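Local structure of putative metallopeptidase (3IEH) at residues D16-E21 against G85-L90; G202-A207 against T245-L250. The protein probably acts as a zinc-dependent hydrolase of the M14 metallocarboxypeptidase family, and binds a zinc ion. All blocks are in the same frame, centred on the assembly; numbering follows the deposited sequence. Where two conformers were deposited one is given.

Contact 1 of 2, residues D16-E21 against G85-L90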
loop_
_atom_site.group_PDB
_atom_site.type_symbol
_atom_site.label_atom_id
_atom_site.label_comp_id
_atom_site.label_asym_id
_atom_site.label_seq_id
_atom_site.Cartn_x
_atom_site.Cartn_y
_atom_site.Cartn_z
ATOM N N ASP A 16 -15.221 10.077 -10.831
ATOM C CA ASP A 16 -16.405 9.656 -11.571
ATOM C C ASP A 16 -16.403 8.164 -11.775
ATOM O O ASP A 16 -17.438 7.612 -12.085
ATOM C CB ASP A 16 -16.778 10.479 -12.838
ATOM C CG ASP A 16 -15.601 10.967 -13.633
ATOM O OD1 ASP A 16 -14.477 11.023 -13.104
ATOM O OD2 ASP A 16 -15.827 11.342 -14.804
ATOM N N ILE A 17 -15.272 7.508 -11.508
ATOM C CA ILE A 17 -15.258 6.055 -11.529
ATOM C C ILE A 17 -16.180 5.528 -10.442
ATOM O O ILE A 17 -16.968 4.635 -10.698
ATOM C CB ILE A 17 -13.864 5.442 -11.339
ATOM C CG1 ILE A 17 -12.948 5.817 -12.511
ATOM C CG2 ILE A 17 -13.978 3.916 -11.263
ATOM C CD1 ILE A 17 -11.559 5.247 -12.396
ATOM N N PHE A 18 -16.097 6.098 -9.240
ATOM C CA PHE A 18 -16.936 5.661 -8.106
ATOM C C PHE A 18 -18.084 6.626 -7.828
ATOM O O PHE A 18 -18.922 6.380 -6.962
ATOM C CB PHE A 18 -16.069 5.472 -6.849
ATOM C CG PHE A 18 -15.064 4.352 -6.983
ATOM C CD1 PHE A 18 -15.451 3.039 -6.797
ATOM C CD2 PHE A 18 -13.747 4.619 -7.338
ATOM C CE1 PHE A 18 -14.551 2.024 -6.960
ATOM C CE2 PHE A 18 -12.836 3.601 -7.497
ATOM C CZ PHE A 18 -13.230 2.300 -7.301
ATOM N N ASN A 19 -18.108 7.733 -8.568
ATOM C CA ASN A 19 -19.159 8.740 -8.438
ATOM C C ASN A 19 -19.311 9.224 -7.006
ATOM O O ASN A 19 -20.412 9.321 -6.483
ATOM C CB ASN A 19 -20.490 8.202 -8.978
ATOM C CG ASN A 19 -21.537 9.299 -9.135
ATOM O OD1 ASN A 19 -21.211 10.457 -9.405
ATOM N ND2 ASN A 19 -22.796 8.939 -8.952
ATOM N N CYS A 20 -18.193 9.531 -6.363
ATOM C CA CYS A 20 -18.232 10.019 -4.993
ATOM C C CYS A 20 -16.981 10.829 -4.675
ATOM O O CYS A 20 -16.123 11.018 -5.556
ATOM C CB CYS A 20 -18.394 8.839 -4.039
ATOM S SG CYS A 20 -16.968 7.791 -3.933
ATOM N N GLU A 21 -16.907 11.343 -3.443
ATOM C CA GLU A 21 -15.712 12.053 -2.945
ATOM C C GLU A 21 -14.680 11.025 -2.465
ATOM O O GLU A 21 -15.030 9.962 -1.939
ATOM C CB GLU A 21 -16.058 12.989 -1.772
ATOM C CG GLU A 21 -17.103 14.062 -2.064
ATOM C CD GLU A 21 -16.650 15.089 -3.089
ATOM O OE1 GLU A 21 -15.452 15.478 -3.113
ATOM O OE2 GLU A 21 -17.515 15.529 -3.873
ATOM N N GLY A 85 -8.026 2.691 -5.597
ATOM C CA GLY A 85 -7.349 1.877 -6.595
ATOM C C GLY A 85 -7.482 0.401 -6.285
ATOM O O GLY A 85 -7.657 -0.406 -7.190
ATOM N N LEU A 86 -7.412 0.044 -5.007
ATOM C CA LEU A 86 -7.590 -1.359 -4.589
ATOM C C LEU A 86 -9.016 -1.810 -4.848
ATOM O O LEU A 86 -9.230 -2.937 -5.286
ATOM C CB LEU A 86 -7.220 -1.578 -3.120
ATOM C CG LEU A 86 -7.140 -3.031 -2.635
ATOM C CD1 LEU A 86 -6.464 -3.983 -3.643
ATOM C CD2 LEU A 86 -6.406 -3.089 -1.290
ATOM N N LEU A 87 -9.988 -0.931 -4.601
ATOM C CA LEU A 87 -11.375 -1.279 -4.875
ATOM C C LEU A 87 -11.560 -1.523 -6.362
ATOM O O LEU A 87 -12.253 -2.441 -6.754
ATOM C CB LEU A 87 -12.367 -0.185 -4.427
ATOM C CG LEU A 87 -12.827 -0.198 -2.969
ATOM C CD1 LEU A 87 -13.782 1.016 -2.681
ATOM C CD2 LEU A 87 -13.530 -1.532 -2.655
ATOM N N HIS A 88 -10.965 -0.672 -7.188
ATOM C CA HIS A 88 -11.079 -0.817 -8.614
ATOM C C HIS A 88 -10.555 -2.184 -9.051
ATOM O O HIS A 88 -11.224 -2.929 -9.777
ATOM C CB HIS A 88 -10.301 0.264 -9.335
ATOM C CG HIS A 88 -10.398 0.135 -10.811
ATOM N ND1 HIS A 88 -9.522 -0.638 -11.542
ATOM C CD2 HIS A 88 -11.324 0.594 -11.682
ATOM C CE1 HIS A 88 -9.879 -0.611 -12.812
ATOM N NE2 HIS A 88 -10.967 0.134 -12.925
ATOM N N PHE A 89 -9.358 -2.496 -8.581
ATOM C CA PHE A 89 -8.710 -3.762 -8.868
ATOM C C PHE A 89 -9.554 -4.972 -8.463
ATOM O O PHE A 89 -9.634 -5.943 -9.204
ATOM C CB PHE A 89 -7.368 -3.794 -8.150
ATOM C CG PHE A 89 -6.763 -5.142 -8.051
ATOM C CD1 PHE A 89 -5.982 -5.645 -9.090
ATOM C CD2 PHE A 89 -6.928 -5.901 -6.901
ATOM C CE1 PHE A 89 -5.388 -6.877 -8.988
ATOM C CE2 PHE A 89 -6.345 -7.147 -6.789
ATOM C CZ PHE A 89 -5.576 -7.644 -7.842
ATOM N N LEU A 90 -10.174 -4.911 -7.288
ATOM C CA LEU A 90 -10.975 -6.017 -6.794
ATOM C C LEU A 90 -12.235 -6.186 -7.607
ATOM O O LEU A 90 -12.671 -7.315 -7.840
ATOM C CB LEU A 90 -11.356 -5.827 -5.325
ATOM C CG LEU A 90 -10.158 -5.908 -4.386
ATOM C CD1 LEU A 90 -10.557 -5.444 -2.967
ATOM C CD2 LEU A 90 -9.525 -7.311 -4.412
#
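The ring of Phe18 points its far end at helix 81-91 and meets the step between Leu87 and His88. Its CZ lies 3.7 Å from the backbone N of His88, and that nitrogen sits at the rim of the ring, near its plane, so the helix backbone meets an edge and not a face. Beside it, CB of Leu87 touches the same corner of the ring, 3.9 Å from CZ and 4.0 Å from CE1 of Phe18, from an oblique direction. CG of Phe18 stands anti to its own carbonyl carbon (chi1 -65°), a setting that extends the ring from the loop to the helix. One face of the ring carries a neighbour from its own loop, CG2 of Ile17. The loop is the turn of a small hairpin, strand 14-15 against strand 20-21, with a G1 beta bulge formed by Asn19 and Cys20 opposite Ser15; its turn packs on helix 81-91, which turns Leu86 and Leu90 to strand 102-106 of the central mixed sheet of this M14 peptidase fold. Ile17 makes the second touch, its CG2 reaching the edge of the His88 imidazole 4.3 Å from CD2. ND1 of His88 is hydrogen-bonded to OG of Ser261 in helix 253-271, which helps to fix the ring's rotation. No hydrogen bond joins the two segments. Around this contact, Phe18 also meets the ring of Trp84, with the planes at about 50°, and rests on Leu31, while Leu87 packs on Phe28, both from helix 25-39.

Contact 2 of 2, residues G202-A207 against T245-L250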
loop_
_atom_site.group_PDB
_atom_site.type_symbol
_atom_site.label_atom_id
_atom_site.label_comp_id
_atom_site.label_asym_id
_atom_site.label_seq_id
_atom_site.Cartn_x
_atom_site.Cartn_y
_atom_site.Cartn_z
ATOM N N GLY A 202 3.299 4.386 -17.750
ATOM C CA GLY A 202 2.235 4.339 -18.748
ATOM C C GLY A 202 1.082 5.282 -18.458
ATOM O O GLY A 202 0.289 5.547 -19.336
ATOM N N TYR A 203 0.969 5.765 -17.223
ATOM C CA TYR A 203 -0.080 6.723 -16.847
ATOM C C TYR A 203 0.459 8.111 -16.603
ATOM O O TYR A 203 -0.274 9.091 -16.787
ATOM C CB TYR A 203 -0.804 6.294 -15.564
ATOM C CG TYR A 203 -1.550 5.016 -15.743
ATOM C CD1 TYR A 203 -0.897 3.809 -15.600
ATOM C CD2 TYR A 203 -2.893 5.004 -16.103
ATOM C CE1 TYR A 203 -1.549 2.612 -15.769
ATOM C CE2 TYR A 203 -3.560 3.794 -16.292
ATOM C CZ TYR A 203 -2.877 2.604 -16.121
ATOM O OH TYR A 203 -3.484 1.380 -16.294
ATOM N N PHE A 204 1.719 8.206 -16.164
ATOM C CA PHE A 204 2.254 9.502 -15.758
ATOM C C PHE A 204 3.667 9.721 -16.245
ATOM O O PHE A 204 4.365 8.772 -16.614
ATOM C CB PHE A 204 2.246 9.617 -14.217
ATOM C CG PHE A 204 0.927 9.334 -13.594
ATOM C CD1 PHE A 204 -0.137 10.195 -13.784
ATOM C CD2 PHE A 204 0.748 8.206 -12.811
ATOM C CE1 PHE A 204 -1.362 9.940 -13.222
ATOM C CE2 PHE A 204 -0.477 7.934 -12.253
ATOM C CZ PHE A 204 -1.537 8.800 -12.455
ATOM N N PRO A 205 4.097 10.985 -16.258
ATOM C CA PRO A 205 5.543 11.182 -16.458
ATOM C C PRO A 205 6.289 10.621 -15.217
ATOM O O PRO A 205 5.708 10.549 -14.131
ATOM C CB PRO A 205 5.713 12.702 -16.578
ATOM C CG PRO A 205 4.416 13.333 -16.049
ATOM C CD PRO A 205 3.342 12.238 -16.048
ATOM N N ILE A 206 7.546 10.241 -15.401
ATOM C CA ILE A 206 8.370 9.605 -14.388
ATOM C C ILE A 206 9.304 10.591 -13.657
ATOM O O ILE A 206 9.747 11.563 -14.228
ATOM C CB ILE A 206 9.204 8.501 -15.090
ATOM C CG1 ILE A 206 8.300 7.298 -15.405
ATOM C CG2 ILE A 206 10.413 8.107 -14.279
ATOM C CD1 ILE A 206 7.475 6.733 -14.229
ATOM N N ALA A 207 9.610 10.333 -12.389
ATOM C CA ALA A 207 10.567 11.180 -11.646
ATOM C C ALA A 207 11.968 10.853 -12.172
ATOM O O ALA A 207 12.658 9.973 -11.645
ATOM C CB ALA A 207 10.470 10.921 -10.164
ATOM N N THR A 245 4.894 2.010 -4.389
ATOM C CA THR A 245 4.639 2.836 -5.553
ATOM C C THR A 245 4.133 4.195 -5.095
ATOM O O THR A 245 3.443 4.304 -4.081
ATOM C CB THR A 245 3.584 2.201 -6.484
ATOM O OG1 THR A 245 2.389 1.998 -5.744
ATOM C CG2 THR A 245 4.075 0.835 -7.050
ATOM N N GLU A 246 4.506 5.229 -5.843
ATOM C CA GLU A 246 4.079 6.594 -5.545
ATOM C C GLU A 246 3.470 7.201 -6.818
ATOM O O GLU A 246 4.187 7.567 -7.732
ATOM C CB GLU A 246 5.285 7.423 -5.080
ATOM C CG GLU A 246 5.894 6.936 -3.774
ATOM C CD GLU A 246 5.180 7.456 -2.528
ATOM O OE1 GLU A 246 4.277 8.335 -2.590
ATOM O OE2 GLU A 246 5.556 6.976 -1.456
ATOM N N THR A 247 2.146 7.237 -6.893
ATOM C CA THR A 247 1.470 7.953 -7.955
ATOM C C THR A 247 1.389 9.447 -7.592
ATOM O O THR A 247 1.292 9.833 -6.417
ATOM C CB THR A 247 0.057 7.378 -8.257
ATOM O OG1 THR A 247 -0.710 7.257 -7.046
ATOM C CG2 THR A 247 0.161 6.031 -8.953
ATOM N N PRO A 248 1.440 10.305 -8.592
ATOM C CA PRO A 248 1.462 11.741 -8.311
ATOM C C PRO A 248 0.088 12.328 -8.040
ATOM O O PRO A 248 -0.755 12.375 -8.953
ATOM C CB PRO A 248 2.058 12.330 -9.595
ATOM C CG PRO A 248 1.682 11.333 -10.674
ATOM C CD PRO A 248 1.636 9.992 -10.016
ATOM N N ALA A 249 -0.109 12.864 -6.835
ATOM C CA ALA A 249 -1.435 13.316 -6.412
ATOM C C ALA A 249 -1.808 14.704 -6.943
ATOM O O ALA A 249 -2.878 15.228 -6.608
ATOM C CB ALA A 249 -1.571 13.252 -4.878
ATOM N N LEU A 250 -0.922 15.296 -7.751
ATOM C CA LEU A 250 -1.218 16.550 -8.502
ATOM C C LEU A 250 -1.885 16.235 -9.850
ATOM O O LEU A 250 -2.312 17.130 -10.547
ATOM C CB LEU A 250 0.049 17.409 -8.738
ATOM C CG LEU A 250 0.740 18.025 -7.512
ATOM C CD1 LEU A 250 2.054 18.773 -7.915
ATOM C CD2 LEU A 250 -0.239 18.957 -6.741
#
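Strand 242-248 of the central mixed sheet carries Glu246, the predicted proton donor or acceptor of the active site, and just beyond it Thr247 and Pro248 receive the aromatic ring of Phe204 from the loop that follows helix 191-201. The main interaction is a CH-pi contact: CD of Pro248 stands over one face of the Phe204 ring, 3.7 Å from its centroid and 21° off the ring normal. It is displaced toward the rim, on the side where CD2 of Phe204 is 3.4 Å from Pro248 CD. The neighbouring proline carbon follows the same face, with CG of Pro248 3.6 Å from CG of Phe204. On the opposite face lies CB of Tyr203, so the ring is held between its chain neighbour and the proline. Thr247 adds its methyl group obliquely, CG2 being 3.9 Å from CE2 of Phe204. With CG2 anti to the carbonyl carbon, OG1 takes the place between backbone N and carbonyl carbon (chi1 51°); this hydroxyl is hydrogen-bonded to Glu171 and Asn260, so the threonine offers its methyl to the ring while its polar end is satisfied by others. The Thr247 side chain is about 9 Å from the zinc ion at its nearest. Phe204 also rests on Ala259 of helix 253-271 and on Gln251, and Pro205 and Ala207 form backbone hydrogen bonds with Ala178 just before strand 179-183, which lies antiparallel to strand 242-248.

In the fold
From the N terminus, contact 1 closes first, when helix 81-91 comes back to the hairpin turn at 16-21, after 63 intervening residues that include helix 25-39 and three strands of the mixed sheet. Contact 2 opens only later, joining the loop after helix 191-201 to the end of strand 242-248. The two closures therefore follow in series, neither nested nor crossed. Their centres lie about 18 Å apart, and they do not touch, their nearest atoms being about 8 Å from each other. Helix 253-271 packs beside both, so the C-terminal helix links an N-terminal hairpin on one hand with the strand bearing the predicted catalytic glutamate on the other.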